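Local coordinates for protein UDP-galactopyranose mutase (Deinococcus radiodurans, PDB 3HDY) that probably interconverts UDP-galactopyranose and UDP-galactofuranose, using a bound FAD cofactor, at residues 86-91 with 208-213. Sequence-based numbering, arbitrary orientation.
Sequences IFHTNS and RYFADT. With GDU (galactose-uridine-5'-diphosphate), chain K.
N90 OD1 takes two bonds from T213. The backbone N of T213 lies 2.7 Å from N90 OD1, tilted 42° out of the carbonyl plane, and T213 OG1 adds a weak one. Next to this, H88 ND1 donates to D212 OD1 at 2.8 Å. The carboxylate oxygen lies in the plane of the imidazole, but the bond reaches it from above the carboxylate plane. H88 CG sits between its own backbone N and carbonyl carbon (chi1 54°), which lays the ring over F210. The two rings stack face to face, with centroids 3.7 Å apart and planes at 16°. On the opposite face of F210, Y209 CB sits toward the rim. With an alanine in place of H88, D212 OD1 would probably lose this donor and F210 the ring stacked on one face. I86 CG2 meets F210 CE1 at 3.9 Å, while I86 CD1 faces the galactose at O4'. The edge of F210 borders the same sugar near O3'. Y209 OH donates to the ligand's diphosphate oxygen O1A at 2.7 Å, and I86 O accepts from N3 of FAD. This joins the Rossmann-like FAD-binding part to a substrate-binding loop, forming one wall of the UDP-galactose site beside the flavin.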
loop_
_atom_site.group_PDB
_atom_site.type_symbol
_atom_site.label_atom_id
_atom_site.label_comp_id
_atom_site.label_asym_id
_atom_site.label_seq_id
_atom_site.Cartn_x
_atom_site.Cartn_y
_atom_site.Cartn_z
ATOM N N ILE A 86 -8.626 -13.949 10.553
ATOM C CA ILE A 86 -7.870 -15.191 10.615
ATOM C C ILE A 86 -8.339 -16.117 9.506
ATOM O O ILE A 86 -9.526 -16.416 9.396
ATOM C CB ILE A 86 -8.034 -15.903 11.979
ATOM C CG1 ILE A 86 -7.562 -15.006 13.127
ATOM C CG2 ILE A 86 -7.275 -17.212 11.989
ATOM C CD1 ILE A 86 -8.616 -14.040 13.635
ATOM N N PHE A 87 -7.409 -16.568 8.675
ATOM C CA PHE A 87 -7.780 -17.458 7.589
ATOM C C PHE A 87 -7.809 -18.936 7.997
ATOM O O PHE A 87 -6.850 -19.462 8.565
ATOM C CB PHE A 87 -6.878 -17.261 6.375
ATOM C CG PHE A 87 -7.294 -18.084 5.204
ATOM C CD1 PHE A 87 -8.260 -17.620 4.331
ATOM C CD2 PHE A 87 -6.758 -19.342 5.000
ATOM C CE1 PHE A 87 -8.667 -18.386 3.261
ATOM C CE2 PHE A 87 -7.162 -20.111 3.933
ATOM C CZ PHE A 87 -8.115 -19.632 3.063
ATOM N N HIS A 88 -8.917 -19.599 7.695
ATOM C CA HIS A 88 -9.072 -21.020 7.979
ATOM C C HIS A 88 -9.939 -21.666 6.910
ATOM O O HIS A 88 -10.905 -21.070 6.441
ATOM C CB HIS A 88 -9.718 -21.225 9.348
ATOM C CG HIS A 88 -11.010 -20.489 9.518
ATOM N ND1 HIS A 88 -12.238 -21.103 9.398
ATOM C CD2 HIS A 88 -11.265 -19.186 9.784
ATOM C CE1 HIS A 88 -13.195 -20.212 9.590
ATOM N NE2 HIS A 88 -12.633 -19.041 9.825
ATOM N N THR A 89 -9.599 -22.886 6.522
ATOM C CA THR A 89 -10.425 -23.611 5.572
ATOM C C THR A 89 -10.214 -25.109 5.674
ATOM O O THR A 89 -9.173 -25.574 6.142
ATOM C CB THR A 89 -10.139 -23.177 4.129
ATOM O OG1 THR A 89 -11.057 -23.831 3.245
ATOM C CG2 THR A 89 -8.712 -23.541 3.739
ATOM N N ASN A 90 -11.220 -25.859 5.239
ATOM C CA ASN A 90 -11.112 -27.307 5.131
ATOM C C ASN A 90 -11.054 -27.710 3.671
ATOM O O ASN A 90 -10.823 -28.871 3.344
ATOM C CB ASN A 90 -12.292 -27.985 5.816
ATOM C CG ASN A 90 -12.244 -27.841 7.316
ATOM O OD1 ASN A 90 -11.391 -28.429 7.977
ATOM N ND2 ASN A 90 -13.167 -27.061 7.867
ATOM N N SER A 91 -11.265 -26.732 2.797
ATOM C CA SER A 91 -11.211 -26.960 1.362
ATOM C C SER A 91 -9.772 -26.936 0.863
ATOM O O SER A 91 -9.110 -25.896 0.887
ATOM C CB SER A 91 -12.039 -25.911 0.624
ATOM O OG SER A 91 -11.855 -26.014 -0.778
ATOM N N ARG A 208 -8.869 -24.357 20.383
ATOM C CA ARG A 208 -8.805 -23.666 19.100
ATOM C C ARG A 208 -10.171 -23.060 18.772
ATOM O O ARG A 208 -11.208 -23.594 19.169
ATOM C CB ARG A 208 -8.397 -24.641 17.995
ATOM C CG ARG A 208 -6.905 -24.875 17.888
ATOM C CD ARG A 208 -6.588 -26.353 17.776
ATOM N NE ARG A 208 -6.540 -26.859 16.409
ATOM C CZ ARG A 208 -7.336 -27.813 15.935
ATOM N NH1 ARG A 208 -8.254 -28.362 16.714
ATOM N NH2 ARG A 208 -7.212 -28.222 14.677
ATOM N N TYR A 209 -10.181 -21.945 18.052
ATOM C CA TYR A 209 -11.446 -21.361 17.633
ATOM C C TYR A 209 -11.948 -22.077 16.390
ATOM O O TYR A 209 -13.149 -22.120 16.130
ATOM C CB TYR A 209 -11.297 -19.868 17.357
ATOM C CG TYR A 209 -12.580 -19.088 17.546
ATOM C CD1 TYR A 209 -13.152 -18.960 18.802
ATOM C CD2 TYR A 209 -13.214 -18.475 16.472
ATOM C CE1 TYR A 209 -14.322 -18.251 18.985
ATOM C CE2 TYR A 209 -14.385 -17.760 16.648
ATOM C CZ TYR A 209 -14.936 -17.651 17.909
ATOM O OH TYR A 209 -16.104 -16.942 18.104
ATOM N N PHE A 210 -11.014 -22.635 15.625
ATOM C CA PHE A 210 -11.345 -23.364 14.408
ATOM C C PHE A 210 -10.693 -24.736 14.436
ATOM O O PHE A 210 -9.572 -24.885 14.917
ATOM C CB PHE A 210 -10.863 -22.604 13.168
ATOM C CG PHE A 210 -11.165 -21.136 13.200
ATOM C CD1 PHE A 210 -10.174 -20.218 13.503
ATOM C CD2 PHE A 210 -12.439 -20.674 12.928
ATOM C CE1 PHE A 210 -10.451 -18.865 13.533
ATOM C CE2 PHE A 210 -12.723 -19.327 12.959
ATOM C CZ PHE A 210 -11.729 -18.421 13.261
ATOM N N ALA A 211 -11.392 -25.735 13.910
ATOM C CA ALA A 211 -10.858 -27.091 13.871
ATOM C C ALA A 211 -10.507 -27.495 12.446
ATOM O O ALA A 211 -10.287 -28.673 12.166
ATOM C CB ALA A 211 -11.856 -28.076 14.476
ATOM N N ASP A 212 -10.450 -26.503 11.558
ATOM C CA ASP A 212 -10.233 -26.734 10.129
ATOM C C ASP A 212 -8.854 -27.315 9.808
ATOM O O ASP A 212 -7.889 -27.108 10.542
ATOM C CB ASP A 212 -10.430 -25.440 9.334
ATOM C CG ASP A 212 -11.758 -24.772 9.618
ATOM O OD1 ASP A 212 -12.128 -23.850 8.856
ATOM O OD2 ASP A 212 -12.430 -25.160 10.598
ATOM N N THR A 213 -8.778 -28.030 8.691
ATOM C CA THR A 213 -7.543 -28.656 8.243
ATOM C C THR A 213 -6.448 -27.627 8.003
ATOM O O THR A 213 -5.328 -27.765 8.498
ATOM C CB THR A 213 -7.766 -29.439 6.933
ATOM O OG1 THR A 213 -8.790 -30.422 7.127
ATOM C CG2 THR A 213 -6.477 -30.130 6.486
HETATM N N1 GDU K . -20.942 -15.419 20.047
HETATM C C2 GDU K . -20.965 -15.316 21.297
HETATM N N3 GDU K . -20.117 -15.283 22.228
HETATM C C4 GDU K . -18.852 -15.384 21.793
HETATM C C5 GDU K . -18.629 -15.513 20.347
HETATM C C6 GDU K . -19.692 -15.524 19.533
HETATM O O2 GDU K . -22.296 -15.196 21.807
HETATM O O4 GDU K . -17.895 -15.371 22.558
HETATM C C1D GDU K . -22.104 -15.409 19.183
HETATM C C2D GDU K . -22.589 -14.099 18.513
HETATM O O2D GDU K . -23.942 -14.179 18.075
HETATM C C3D GDU K . -21.662 -14.026 17.317
HETATM C C4D GDU K . -21.700 -15.489 16.861
HETATM O O4D GDU K . -21.964 -16.274 18.033
HETATM O O3D GDU K . -22.215 -13.140 16.346
HETATM C C5D GDU K . -20.562 -15.954 15.946
HETATM O O5D GDU K . -19.339 -15.514 16.563
HETATM P PA GDU K . -18.116 -15.070 15.646
HETATM O O1A GDU K . -16.886 -14.959 16.488
HETATM O O2A GDU K . -17.957 -16.184 14.671
HETATM O O3A GDU K . -18.438 -13.658 14.988
HETATM P PB GDU K . -17.493 -12.854 13.999
HETATM O O1B GDU K . -17.608 -11.454 14.498
HETATM O O2B GDU K . -17.875 -12.822 12.558
HETATM O O3B GDU K . -15.937 -13.233 14.081
HETATM C "C1'" GDU K . -14.803 -12.959 13.226
HETATM C "C2'" GDU K . -14.397 -14.193 12.373
HETATM C "C3'" GDU K . -14.308 -15.406 13.329
HETATM C "C4'" GDU K . -13.069 -15.164 14.235
HETATM C "C5'" GDU K . -13.200 -13.757 14.891
HETATM C "C6'" GDU K . -11.890 -13.290 15.581
HETATM O "O2'" GDU K . -15.259 -14.422 11.240
HETATM O "O3'" GDU K . -14.215 -16.620 12.550
HETATM O "O4'" GDU K . -11.885 -15.264 13.420
HETATM O "O5'" GDU K . -13.712 -12.632 14.120
HETATM O "O6'" GDU K . -11.644 -14.056 16.777
#